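Local coordinates for protein D-glucosaminate-6-phosphate ammonia lyase (Salmonella typhimurium, PDB 7LCE) that belongs to the aminotransferase-like superfamily of pyridoxal phosphate enzymes and carries that cofactor covalently bound, at residues E32-Q35 / A36-R39; N250-G253 / L254-L258; R346-E350 / G351-L355; L360-I363 / A364-A368. One frame throughout, in Å; residues are numbered along the deposited sequence.

Contact 1 (E32-Q35 / A36-R39); sequences EVMQ and ATAR
Met34 reaches forward along helix 31-41 to cover the side of Thr37, and the two side chains cross obliquely. The methionine bends at chi2 and chi3, which bring SD and CE round to the threonine. SD comes to 4.0 Å from Thr37 OG1, and Met34 CE lies beside both CB and CG2 of the threonine, 4.1 Å from Thr37 CG2. Thr37 itself is turned with OG1 anti to its carbonyl carbon (chi1 -58°), which swings the hydroxyl back over the preceding turn and leaves CG2 facing the methionine methyl. There OG1 donates to Val33 O at 3.0 Å, approaching from above the carbonyl plane. The same oxygen takes the regular helical bond from Thr37 N at 2.9 Å, this one lying in the carbonyl plane, so both polar groups of Thr37 grip one acceptor from different directions.

The following two residues continue the backbone pattern, with Ala38 N bound to Met34 O and Arg39 N to Gln35 O. The first carbons of the Arg39 side chain run past that last carbonyl oxygen, while its guanidinium group hydrogen-bonds Gln8 of the second subunit. Thr37 faces helix 248-262 and Pro218, whereas Met34 packs on Ala41 of the second subunit. Bonding within its own helix gives the hydroxyl of buried Thr37 a local acceptor, which probably lowers the cost of packing it against helix 248-262.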
ATOM      1  N   GLU A  32      30.210   7.073 -53.905  1.00 90.87           N
ATOM      2  CA  GLU A  32      31.289   6.177 -53.494  1.00 85.34           C
ATOM      3  C   GLU A  32      30.923   5.409 -52.229  1.00 85.32           C
ATOM      4  O   GLU A  32      31.304   4.244 -52.070  1.00 88.68           O
ATOM      5  CB  GLU A  32      32.592   6.954 -53.290  1.00 94.25           C
ATOM      6  CG  GLU A  32      32.979   7.879 -54.439  1.00122.85           C
ATOM      7  CD  GLU A  32      32.602   9.327 -54.194  1.00124.19           C
ATOM      8  OE1 GLU A  32      31.417   9.602 -53.902  1.00108.98           O
ATOM      9  OE2 GLU A  32      33.497  10.193 -54.290  1.00137.04           O
ATOM     10  N   VAL A  33      30.184   6.043 -51.316  1.00 85.04           N
ATOM     11  CA  VAL A  33      29.785   5.357 -50.092  1.00 69.79           C
ATOM     12  C   VAL A  33      28.742   4.285 -50.391  1.00 81.19           C
ATOM     13  O   VAL A  33      28.796   3.179 -49.841  1.00 86.67           O
ATOM     14  CB  VAL A  33      29.282   6.375 -49.052  1.00 66.83           C
ATOM     15  CG1 VAL A  33      28.857   5.672 -47.780  1.00 69.27           C
ATOM     16  CG2 VAL A  33      30.369   7.391 -48.752  1.00 78.54           C
ATOM     17  N   MET A  34      27.784   4.586 -51.274  1.00 80.51           N
ATOM     18  CA  MET A  34      26.773   3.592 -51.622  1.00 69.26           C
ATOM     19  C   MET A  34      27.377   2.418 -52.383  1.00 78.92           C
ATOM     20  O   MET A  34      26.838   1.306 -52.327  1.00 83.19           O
ATOM     21  CB  MET A  34      25.643   4.231 -52.428  1.00 71.83           C
ATOM     22  CG  MET A  34      24.688   5.073 -51.592  1.00 85.67           C
ATOM     23  SD  MET A  34      24.189   4.269 -50.050  1.00 69.62           S
ATOM     24  CE  MET A  34      23.134   2.955 -50.656  1.00 56.49           C
ATOM     25  N   GLN A  35      28.476   2.641 -53.109  1.00 80.45           N
ATOM     26  CA  GLN A  35      29.187   1.524 -53.726  1.00 77.87           C
ATOM     27  C   GLN A  35      29.674   0.549 -52.663  1.00 77.65           C
ATOM     28  O   GLN A  35      29.529  -0.671 -52.806  1.00 82.52           O
ATOM     29  CB  GLN A  35      30.366   2.036 -54.553  1.00 85.75           C
ATOM     30  CG  GLN A  35      30.002   2.693 -55.870  1.00116.83           C
ATOM     31  CD  GLN A  35      31.230   3.069 -56.680  1.00127.77           C
ATOM     32  OE1 GLN A  35      32.331   2.576 -56.424  1.00114.59           O
ATOM     33  NE2 GLN A  35      31.047   3.945 -57.660  1.00121.90           N
ATOM     34  N   ALA A  36      30.263   1.076 -51.588  1.00 73.98           N
ATOM     35  CA  ALA A  36      30.709   0.227 -50.490  1.00 78.45           C
ATOM     36  C   ALA A  36      29.529  -0.415 -49.773  1.00 81.70           C
ATOM     37  O   ALA A  36      29.619  -1.562 -49.320  1.00 90.70           O
ATOM     38  CB  ALA A  36      31.554   1.042 -49.511  1.00 79.72           C
ATOM     39  N   THR A  37      28.411   0.309 -49.667  1.00 84.70           N
ATOM     40  CA  THR A  37      27.226  -0.248 -49.023  1.00 77.08           C
ATOM     41  C   THR A  37      26.641  -1.391 -49.843  1.00 75.86           C
ATOM     42  O   THR A  37      26.226  -2.414 -49.284  1.00 75.15           O
ATOM     43  CB  THR A  37      26.183   0.849 -48.811  1.00 78.44           C
ATOM     44  OG1 THR A  37      26.746   1.896 -48.010  1.00 86.77           O
ATOM     45  CG2 THR A  37      24.950   0.293 -48.111  1.00 70.37           C
ATOM     46  N   ALA A  38      26.602  -1.235 -51.169  1.00 72.98           N
ATOM     47  CA  ALA A  38      26.057  -2.283 -52.024  1.00 72.86           C
ATOM     48  C   ALA A  38      26.915  -3.541 -51.974  1.00 81.13           C
ATOM     49  O   ALA A  38      26.386  -4.658 -51.917  1.00 85.58           O
ATOM     50  CB  ALA A  38      25.928  -1.776 -53.460  1.00 71.87           C
ATOM     51  N   ARG A  39      28.241  -3.384 -52.001  1.00 79.13           N
ATOM     52  CA  ARG A  39      29.115  -4.548 -51.889  1.00 76.99           C
ATOM     53  C   ARG A  39      28.942  -5.225 -50.537  1.00 68.00           C
ATOM     54  O   ARG A  39      28.998  -6.456 -50.437  1.00 79.93           O
ATOM     55  CB  ARG A  39      30.574  -4.143 -52.115  1.00 72.51           C
ATOM     56  CG  ARG A  39      30.851  -3.640 -53.526  1.00 82.79           C
ATOM     57  CD  ARG A  39      32.287  -3.167 -53.713  1.00 76.21           C
ATOM     58  NE  ARG A  39      33.260  -4.206 -53.395  1.00 83.83           N
ATOM     59  CZ  ARG A  39      34.216  -4.087 -52.483  1.00 94.50           C
ATOM     60  NH1 ARG A  39      34.381  -2.968 -51.796  1.00 92.97           N
ATOM     61  NH2 ARG A  39      35.033  -5.113 -52.264  1.00 90.80           N
TER

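Contact 2 (N250-G253 / L254-L258); sequences NMVG and LVYAL
Ala257 N donates to Gly253 O at 2.8 Å, the shortest bond between these two turns of helix 248-262. The segment is regular alpha-helix, part of the large domain of the fold-type I architecture found among pyridoxal phosphate enzymes. Leu254 N reaches back to Asn250 O at 2.9 Å, and Tyr256 N meets Val252 O at 3.0 Å with an almost straight N-H...O angle of 170°; the bond from Val255 N to Met251 O is weak.

Only one pair of side chains packs across the contact. Val252 and Tyr256, one turn apart, lie side by side and point the same way. The valine places CG1 anti to its backbone N (chi1 174°), which brings that methyl against CD1 and CE1 of the ring. Tyr256 packs on Ala36 of helix 31-41 and on Ile5 of the second subunit, while Val252 meets Tyr6 of that subunit.

Elsewhere the helix packs largely within its own chain. Met251 and Leu254 turn to Ile69 of strand 66-70, Val255 packs on Leu57 of helix 47-62, and Asn250 hydrogen-bonds through ND2 to Thr219 O and, weakly, to Glu249 of the second subunit.

Back at the tyrosine, Val252 O sits at the ring edge and in its plane, 3.5 Å from Tyr256 CD1, and the same CD1 is 3.7 Å from Val252 CG1.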
ATOM      1  N   ASN A 250      24.616  -0.832 -43.874  1.00 72.73           N
ATOM      2  CA  ASN A 250      24.749   0.530 -43.376  1.00 77.50           C
ATOM      3  C   ASN A 250      25.835   0.668 -42.317  1.00 75.23           C
ATOM      4  O   ASN A 250      26.365   1.769 -42.135  1.00 83.65           O
ATOM      5  CB  ASN A 250      23.408   1.022 -42.827  1.00 68.29           C
ATOM      6  CG  ASN A 250      22.421   1.362 -43.928  1.00 65.56           C
ATOM      7  OD1 ASN A 250      22.596   0.964 -45.079  1.00 65.38           O
ATOM      8  ND2 ASN A 250      21.374   2.100 -43.578  1.00 90.10           N
ATOM      9  N   MET A 251      26.179  -0.417 -41.618  1.00 69.00           N
ATOM     10  CA  MET A 251      27.361  -0.393 -40.764  1.00 62.25           C
ATOM     11  C   MET A 251      28.602  -0.071 -41.585  1.00 73.65           C
ATOM     12  O   MET A 251      29.387   0.816 -41.231  1.00 86.24           O
ATOM     13  CB  MET A 251      27.523  -1.733 -40.048  1.00 60.06           C
ATOM     14  CG  MET A 251      26.564  -1.951 -38.900  1.00 60.18           C
ATOM     15  SD  MET A 251      26.707  -3.608 -38.198  1.00 72.24           S
ATOM     16  CE  MET A 251      28.347  -3.543 -37.481  1.00 68.07           C
ATOM     17  N   VAL A 252      28.785  -0.780 -42.702  1.00 72.52           N
ATOM     18  CA  VAL A 252      29.902  -0.494 -43.599  1.00 73.58           C
ATOM     19  C   VAL A 252      29.746   0.894 -44.210  1.00 75.38           C
ATOM     20  O   VAL A 252      30.729   1.625 -44.387  1.00 76.78           O
ATOM     21  CB  VAL A 252      30.006  -1.585 -44.680  1.00 60.59           C
ATOM     22  CG1 VAL A 252      31.070  -1.230 -45.705  1.00 67.56           C
ATOM     23  CG2 VAL A 252      30.297  -2.934 -44.043  1.00 63.55           C
ATOM     24  N   GLY A 253      28.509   1.276 -44.537  1.00 68.27           N
ATOM     25  CA  GLY A 253      28.281   2.581 -45.136  1.00 62.11           C
ATOM     26  C   GLY A 253      28.734   3.724 -44.247  1.00 75.74           C
ATOM     27  O   GLY A 253      29.315   4.701 -44.727  1.00 88.97           O
ATOM     28  N   LEU A 254      28.487   3.614 -42.940  1.00 72.65           N
ATOM     29  CA  LEU A 254      28.921   4.661 -42.019  1.00 71.74           C
ATOM     30  C   LEU A 254      30.440   4.787 -41.999  1.00 74.29           C
ATOM     31  O   LEU A 254      30.979   5.900 -41.992  1.00 79.84           O
ATOM     32  CB  LEU A 254      28.391   4.379 -40.614  1.00 69.02           C
ATOM     33  CG  LEU A 254      28.956   5.270 -39.506  1.00 61.21           C
ATOM     34  CD1 LEU A 254      28.577   6.725 -39.734  1.00 60.37           C
ATOM     35  CD2 LEU A 254      28.495   4.795 -38.137  1.00 62.34           C
ATOM     36  N   VAL A 255      31.149   3.656 -41.985  1.00 67.51           N
ATOM     37  CA  VAL A 255      32.608   3.697 -41.942  1.00 67.49           C
ATOM     38  C   VAL A 255      33.161   4.339 -43.208  1.00 76.84           C
ATOM     39  O   VAL A 255      34.063   5.185 -43.150  1.00 67.92           O
ATOM     40  CB  VAL A 255      33.177   2.284 -41.724  1.00 66.49           C
ATOM     41  CG1 VAL A 255      34.701   2.320 -41.724  1.00 69.64           C
ATOM     42  CG2 VAL A 255      32.648   1.703 -40.423  1.00 66.76           C
ATOM     43  N   TYR A 256      32.627   3.955 -44.371  1.00 75.75           N
ATOM     44  CA  TYR A 256      33.098   4.554 -45.617  1.00 81.82           C
ATOM     45  C   TYR A 256      32.648   6.001 -45.750  1.00 80.54           C
ATOM     46  O   TYR A 256      33.317   6.797 -46.418  1.00 86.01           O
ATOM     47  CB  TYR A 256      32.638   3.723 -46.815  1.00 71.65           C
ATOM     48  CG  TYR A 256      33.581   2.584 -47.135  1.00 77.84           C
ATOM     49  CD1 TYR A 256      33.584   1.419 -46.381  1.00 75.36           C
ATOM     50  CD2 TYR A 256      34.486   2.687 -48.184  1.00 75.57           C
ATOM     51  CE1 TYR A 256      34.460   0.387 -46.667  1.00 88.66           C
ATOM     52  CE2 TYR A 256      35.360   1.659 -48.480  1.00 89.60           C
ATOM     53  CZ  TYR A 256      35.344   0.512 -47.720  1.00 81.56           C
ATOM     54  OH  TYR A 256      36.216  -0.510 -48.017  1.00 86.41           O
ATOM     55  N   ALA A 257      31.529   6.364 -45.122  1.00 74.56           N
ATOM     56  CA  ALA A 257      31.122   7.763 -45.112  1.00 66.01           C
ATOM     57  C   ALA A 257      32.022   8.596 -44.211  1.00 83.93           C
ATOM     58  O   ALA A 257      32.264   9.774 -44.495  1.00 99.34           O
ATOM     59  CB  ALA A 257      29.667   7.890 -44.671  1.00 68.88           C
ATOM     60  N   LEU A 258      32.523   8.004 -43.123  1.00 80.06           N
ATOM     61  CA  LEU A 258      33.453   8.717 -42.255  1.00 77.83           C
ATOM     62  C   LEU A 258      34.778   8.989 -42.959  1.00 87.12           C
ATOM     63  O   LEU A 258      35.350  10.075 -42.813  1.00 99.64           O
ATOM     64  CB  LEU A 258      33.681   7.923 -40.971  1.00 75.26           C
ATOM     65  CG  LEU A 258      32.540   7.979 -39.956  1.00 66.74           C
ATOM     66  CD1 LEU A 258      32.893   7.181 -38.716  1.00 69.37           C
ATOM     67  CD2 LEU A 258      32.219   9.420 -39.595  1.00 83.69           C
TER

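Contact 3 (R346-E350 / G351-L355); sequences RTVAE and GEMAL
Glu352 doubles back from the first turn of helix 352-365 and accepts a hydrogen bond from the backbone of Ala349. The donor, Ala349 N, stands 3.0 Å from Glu352 OE1, the N-H nearly straight at 170°, and meets the carboxylate from above its plane. In return Glu352 N bonds to Ala349 O at 3.3 Å. This reciprocal pair spans Gly351, the N-cap residue, and ties the loop to the first turn. With CG anti to the carbonyl carbon (chi1 -58°) and the chain extended beyond it, the glutamate spans the gap back to the loop; its OE2 has a long, weak ion pair with Lys13. Gly351 has a positive phi of 91°, a region that glycine enters readily.

The apolar part belongs to Val348. Val348 and Glu352 slide past each other in opposite directions, CG1 of the valine 3.7 Å from Glu352 CB, while Val348 CG2 meets Met353 CE at 3.8 Å, the valine and methionine crossing at about a right angle.

Around this joint, Val348, Glu352 and Leu355 all pack on strand 13-17, which also offers Asn16 O to the hydroxyl of Thr347. The loop thus leads from strand 340-343 of the antiparallel sheet into helix 352-365, with strand 13-17 along its side.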
ATOM      1  N   ARG A 346      24.884  23.615 -49.809  1.00 64.23           N
ATOM      2  CA  ARG A 346      25.542  22.374 -49.416  1.00 64.77           C
ATOM      3  C   ARG A 346      24.721  21.151 -49.815  1.00 76.08           C
ATOM      4  O   ARG A 346      25.285  20.128 -50.221  1.00 86.43           O
ATOM      5  CB  ARG A 346      25.818  22.396 -47.912  1.00 54.08           C
ATOM      6  CG  ARG A 346      26.747  23.537 -47.501  1.00 58.33           C
ATOM      7  CD  ARG A 346      26.994  23.590 -45.999  1.00 62.04           C
ATOM      8  NE  ARG A 346      25.855  24.150 -45.280  1.00 89.37           N
ATOM      9  CZ  ARG A 346      25.752  24.205 -43.960  1.00 94.26           C
ATOM     10  NH1 ARG A 346      26.713  23.753 -43.172  1.00 95.18           N
ATOM     11  NH2 ARG A 346      24.660  24.736 -43.416  1.00100.25           N
ATOM     12  N   THR A 347      23.396  21.236 -49.722  1.00 74.83           N
ATOM     13  CA  THR A 347      22.527  20.131 -50.112  1.00 72.84           C
ATOM     14  C   THR A 347      22.088  20.200 -51.570  1.00 72.95           C
ATOM     15  O   THR A 347      21.405  19.283 -52.038  1.00 75.16           O
ATOM     16  CB  THR A 347      21.284  20.085 -49.216  1.00 72.36           C
ATOM     17  OG1 THR A 347      20.619  21.353 -49.244  1.00 79.63           O
ATOM     18  CG2 THR A 347      21.675  19.758 -47.783  1.00 78.33           C
ATOM     19  N   VAL A 348      22.450  21.256 -52.293  1.00 77.36           N
ATOM     20  CA  VAL A 348      22.065  21.393 -53.695  1.00 67.66           C
ATOM     21  C   VAL A 348      23.063  20.636 -54.561  1.00 63.39           C
ATOM     22  O   VAL A 348      24.280  20.774 -54.391  1.00 86.40           O
ATOM     23  CB  VAL A 348      21.993  22.874 -54.101  1.00 57.47           C
ATOM     24  CG1 VAL A 348      21.476  23.011 -55.526  1.00 65.28           C
ATOM     25  CG2 VAL A 348      21.118  23.655 -53.134  1.00 63.85           C
ATOM     26  N   ALA A 349      22.550  19.844 -55.498  1.00 61.69           N
ATOM     27  CA  ALA A 349      23.401  19.074 -56.389  1.00 53.96           C
ATOM     28  C   ALA A 349      23.712  19.876 -57.649  1.00 77.32           C
ATOM     29  O   ALA A 349      23.195  20.974 -57.865  1.00 83.06           O
ATOM     30  CB  ALA A 349      22.741  17.745 -56.751  1.00 56.96           C
ATOM     31  N   GLU A 350      24.573  19.308 -58.491  1.00 81.28           N
ATOM     32  CA  GLU A 350      24.973  19.988 -59.715  1.00101.52           C
ATOM     33  C   GLU A 350      23.799  20.082 -60.681  1.00 91.57           C
ATOM     34  O   GLU A 350      23.126  19.084 -60.960  1.00 79.73           O
ATOM     35  CB  GLU A 350      26.151  19.265 -60.364  1.00110.42           C
ATOM     36  CG  GLU A 350      27.469  19.498 -59.643  1.00127.75           C
ATOM     37  CD  GLU A 350      27.845  20.967 -59.579  1.00141.55           C
ATOM     38  OE1 GLU A 350      27.600  21.691 -60.567  1.00147.42           O
ATOM     39  OE2 GLU A 350      28.375  21.401 -58.534  1.00145.45           O
ATOM     40  N   GLY A 351      23.563  21.288 -61.198  1.00 89.62           N
ATOM     41  CA  GLY A 351      22.474  21.556 -62.106  1.00 80.45           C
ATOM     42  C   GLY A 351      21.190  21.999 -61.431  1.00 77.83           C
ATOM     43  O   GLY A 351      20.391  22.712 -62.047  1.00 74.40           O
ATOM     44  N   GLU A 352      20.974  21.592 -60.178  1.00 70.55           N
ATOM     45  CA  GLU A 352      19.762  21.990 -59.471  1.00 66.73           C
ATOM     46  C   GLU A 352      19.720  23.494 -59.218  1.00 66.67           C
ATOM     47  O   GLU A 352      18.631  24.071 -59.122  1.00 70.79           O
ATOM     48  CB  GLU A 352      19.647  21.205 -58.163  1.00 64.79           C
ATOM     49  CG  GLU A 352      19.621  19.694 -58.374  1.00 69.92           C
ATOM     50  CD  GLU A 352      19.315  18.917 -57.110  1.00 75.97           C
ATOM     51  OE1 GLU A 352      19.670  19.393 -56.010  1.00 72.05           O
ATOM     52  OE2 GLU A 352      18.721  17.823 -57.217  1.00 86.03           O
ATOM     53  N   MET A 353      20.881  24.147 -59.116  1.00 72.91           N
ATOM     54  CA  MET A 353      20.892  25.599 -58.959  1.00 58.99           C
ATOM     55  C   MET A 353      20.226  26.283 -60.143  1.00 71.13           C
ATOM     56  O   MET A 353      19.464  27.241 -59.968  1.00 77.40           O
ATOM     57  CB  MET A 353      22.320  26.108 -58.776  1.00 52.56           C
ATOM     58  CG  MET A 353      22.785  26.096 -57.335  1.00 69.35           C
ATOM     59  SD  MET A 353      21.885  27.327 -56.369  1.00 75.25           S
ATOM     60  CE  MET A 353      22.367  26.878 -54.704  1.00 68.52           C
ATOM     61  N   ALA A 354      20.499  25.804 -61.358  1.00 76.78           N
ATOM     62  CA  ALA A 354      19.863  26.384 -62.534  1.00 61.69           C
ATOM     63  C   ALA A 354      18.356  26.180 -62.498  1.00 74.34           C
ATOM     64  O   ALA A 354      17.599  27.040 -62.964  1.00 84.97           O
ATOM     65  CB  ALA A 354      20.452  25.777 -63.806  1.00 57.83           C
ATOM     66  N   LEU A 355      17.904  25.050 -61.951  1.00 66.20           N
ATOM     67  CA  LEU A 355      16.474  24.779 -61.875  1.00 58.13           C
ATOM     68  C   LEU A 355      15.777  25.743 -60.921  1.00 68.53           C
ATOM     69  O   LEU A 355      14.647  26.174 -61.183  1.00 67.82           O
ATOM     70  CB  LEU A 355      16.247  23.333 -61.438  1.00 62.80           C
ATOM     71  CG  LEU A 355      16.821  22.277 -62.383  1.00 60.42           C
ATOM     72  CD1 LEU A 355      16.662  20.880 -61.800  1.00 63.42           C
ATOM     73  CD2 LEU A 355      16.155  22.375 -63.745  1.00 57.82           C
TER

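Contact 4 (L360-I363 / A364-A368); sequences LREI and AEHAA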
ATOM      1  N   LEU A 360      12.090  30.292 -60.065  1.00 76.68           N
ATOM      2  CA  LEU A 360      11.927  31.670 -59.618  1.00 68.50           C
ATOM      3  C   LEU A 360      11.502  32.564 -60.772  1.00 79.92           C
ATOM      4  O   LEU A 360      10.661  33.455 -60.604  1.00 84.02           O
ATOM      5  CB  LEU A 360      13.223  32.185 -58.993  1.00 64.38           C
ATOM      6  CG  LEU A 360      13.582  31.680 -57.596  1.00 66.68           C
ATOM      7  CD1 LEU A 360      14.947  32.209 -57.183  1.00 67.44           C
ATOM      8  CD2 LEU A 360      12.516  32.087 -56.593  1.00 64.59           C
ATOM      9  N   ARG A 361      12.072  32.336 -61.955  1.00 77.80           N
ATOM     10  CA  ARG A 361      11.673  33.110 -63.123  1.00 71.29           C
ATOM     11  C   ARG A 361      10.232  32.803 -63.513  1.00 78.58           C
ATOM     12  O   ARG A 361       9.467  33.713 -63.854  1.00 96.52           O
ATOM     13  CB  ARG A 361      12.619  32.816 -64.287  1.00 72.58           C
ATOM     14  CG  ARG A 361      12.534  33.809 -65.431  1.00 88.52           C
ATOM     15  CD  ARG A 361      13.588  33.526 -66.492  1.00106.84           C
ATOM     16  NE  ARG A 361      14.952  33.599 -65.984  1.00101.79           N
ATOM     17  CZ  ARG A 361      15.745  32.547 -65.823  1.00 97.10           C
ATOM     18  NH1 ARG A 361      15.326  31.320 -66.090  1.00 83.66           N
ATOM     19  NH2 ARG A 361      16.989  32.731 -65.388  1.00 89.59           N
ATOM     20  N   GLU A 362       9.841  31.524 -63.462  1.00 87.50           N
ATOM     21  CA  GLU A 362       8.465  31.151 -63.782  1.00 82.87           C
ATOM     22  C   GLU A 362       7.478  31.755 -62.789  1.00 75.02           C
ATOM     23  O   GLU A 362       6.398  32.213 -63.181  1.00 93.34           O
ATOM     24  CB  GLU A 362       8.322  29.629 -63.812  1.00 78.71           C
ATOM     25  CG  GLU A 362       6.939  29.148 -64.232  1.00 69.71           C
ATOM     26  CD  GLU A 362       6.808  27.637 -64.210  1.00 93.88           C
ATOM     27  OE1 GLU A 362       7.623  26.974 -63.531  1.00 83.01           O
ATOM     28  OE2 GLU A 362       5.893  27.111 -64.879  1.00101.52           O
ATOM     29  N   ILE A 363       7.830  31.763 -61.500  1.00 76.13           N
ATOM     30  CA  ILE A 363       6.961  32.370 -60.494  1.00 73.29           C
ATOM     31  C   ILE A 363       6.789  33.856 -60.772  1.00 84.93           C
ATOM     32  O   ILE A 363       5.707  34.423 -60.572  1.00 92.42           O
ATOM     33  CB  ILE A 363       7.524  32.119 -59.082  1.00 63.81           C
ATOM     34  CG1 ILE A 363       7.379  30.647 -58.698  1.00 77.46           C
ATOM     35  CG2 ILE A 363       6.831  33.000 -58.051  1.00 62.89           C
ATOM     36  CD1 ILE A 363       8.172  30.257 -57.474  1.00 80.46           C
ATOM     37  N   ALA A 364       7.847  34.506 -61.260  1.00 83.43           N
ATOM     38  CA  ALA A 364       7.764  35.927 -61.576  1.00 68.59           C
ATOM     39  C   ALA A 364       6.852  36.181 -62.768  1.00 79.59           C
ATOM     40  O   ALA A 364       6.070  37.140 -62.760  1.00 98.05           O
ATOM     41  CB  ALA A 364       9.159  36.486 -61.843  1.00 79.92           C
ATOM     42  N   GLU A 365       6.939  35.343 -63.807  1.00 78.65           N
ATOM     43  CA  GLU A 365       6.082  35.535 -64.974  1.00 88.16           C
ATOM     44  C   GLU A 365       4.611  35.427 -64.602  1.00 86.35           C
ATOM     45  O   GLU A 365       3.785  36.226 -65.060  1.00100.19           O
ATOM     46  CB  GLU A 365       6.420  34.515 -66.061  1.00 89.21           C
ATOM     47  CG  GLU A 365       7.717  34.770 -66.801  1.00104.75           C
ATOM     48  CD  GLU A 365       8.000  33.703 -67.841  1.00143.50           C
ATOM     49  OE1 GLU A 365       7.214  32.734 -67.930  1.00136.45           O
ATOM     50  OE2 GLU A 365       9.005  33.835 -68.572  1.00154.43           O
ATOM     51  N   HIS A 366       4.264  34.447 -63.770  1.00 83.29           N
ATOM     52  CA  HIS A 366       2.886  34.276 -63.340  1.00 96.07           C
ATOM     53  C   HIS A 366       2.479  35.269 -62.260  1.00101.76           C
ATOM     54  O   HIS A 366       1.303  35.301 -61.879  1.00110.58           O
ATOM     55  CB  HIS A 366       2.690  32.841 -62.843  1.00 90.54           C
ATOM     56  CG  HIS A 366       2.824  31.812 -63.923  1.00 99.68           C
ATOM     57  ND1 HIS A 366       3.015  30.472 -63.657  1.00100.19           N
ATOM     58  CD2 HIS A 366       2.810  31.928 -65.272  1.00106.50           C
ATOM     59  CE1 HIS A 366       3.107  29.808 -64.796  1.00 97.90           C
ATOM     60  NE2 HIS A 366       2.986  30.667 -65.791  1.00 99.82           N
ATOM     61  N   ALA A 367       3.420  36.074 -61.757  1.00 94.19           N
ATOM     62  CA  ALA A 367       3.066  37.174 -60.866  1.00 98.58           C
ATOM     63  C   ALA A 367       2.322  38.275 -61.609  1.00110.09           C
ATOM     64  O   ALA A 367       1.376  38.866 -61.074  1.00113.64           O
ATOM     65  CB  ALA A 367       4.322  37.727 -60.198  1.00106.42           C
ATOM     66  N   ALA A 368       2.738  38.571 -62.841  1.00102.93           N
ATOM     67  CA  ALA A 368       1.998  39.478 -63.707  1.00105.25           C
ATOM     68  C   ALA A 368       0.880  38.772 -64.460  1.00133.67           C
ATOM     69  O   ALA A 368       0.183  39.424 -65.244  1.00132.37           O
ATOM     70  CB  ALA A 368       2.947  40.153 -64.702  1.00 79.38           C
TER
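Ala364 N donates to Leu360 O at 3.1 Å on the packed side of the last turns of helix 352-365, the C-terminal helix of the small domain, while Glu362, Glu365 and His366 hold the outer side. The packed part rests on apolar side chains. The methyl of Ala364 lies against the preceding turn, where Ala364 CB is 3.4 Å from Arg361 O. Leu360 and Ile363 both turn toward helix 315-324, where they meet Leu322; Ala364 reaches Ile283, and Ala367 touches Leu313. These apolar residues seat one face of the helix against its neighbours.

The outer side is looser and polar. Glu365 N bonds to Arg361 O at 3.0 Å, but the charged ends of these two residues stay well separated, Arg361 NE lying 6.5 Å from Glu365 OE2. No salt bridge joins them. Glu362 makes a long, weak ion pair with Arg359. His366, which also touches a crystal neighbour, continues the backbone pattern by donating from N to Glu362 O at 3.1 Å.

Glu362 and His366 make the closest side-chain meeting. The glutamate runs fully extended, with CG anti to the backbone N (chi1 -176°), and passes across the imidazole at a slant, its carboxylate plane turned 53° from the ring. Its backbone oxygen stands over one ring face, offset toward the rim, while Glu362 CG and OE2 each come to 3.9 Å from His366 CE1.

How the contacts relate
Reading from the N terminus, the four contacts come one after another; none nests in or crosses another. Contacts 1, 2 and 4 each join successive turns of a helix and close no loop, whereas contact 3 fastens the loop after strand 340-343 to the start of helix 352-365. Contacts 1 and 2, far apart in sequence, bring helix 31-41 against helix 248-262: Thr37 OG1 lies 3.3 Å from Gly253 CA, and Ala36 CB 3.5 Å from Tyr256 CG. Both border the second subunit, which contact 3 touches through Thr347. Contacts 3 and 4 share helix 352-365, their nearest atoms about 5 Å apart, while the centres of contacts 2 and 4 are about 43 Å apart.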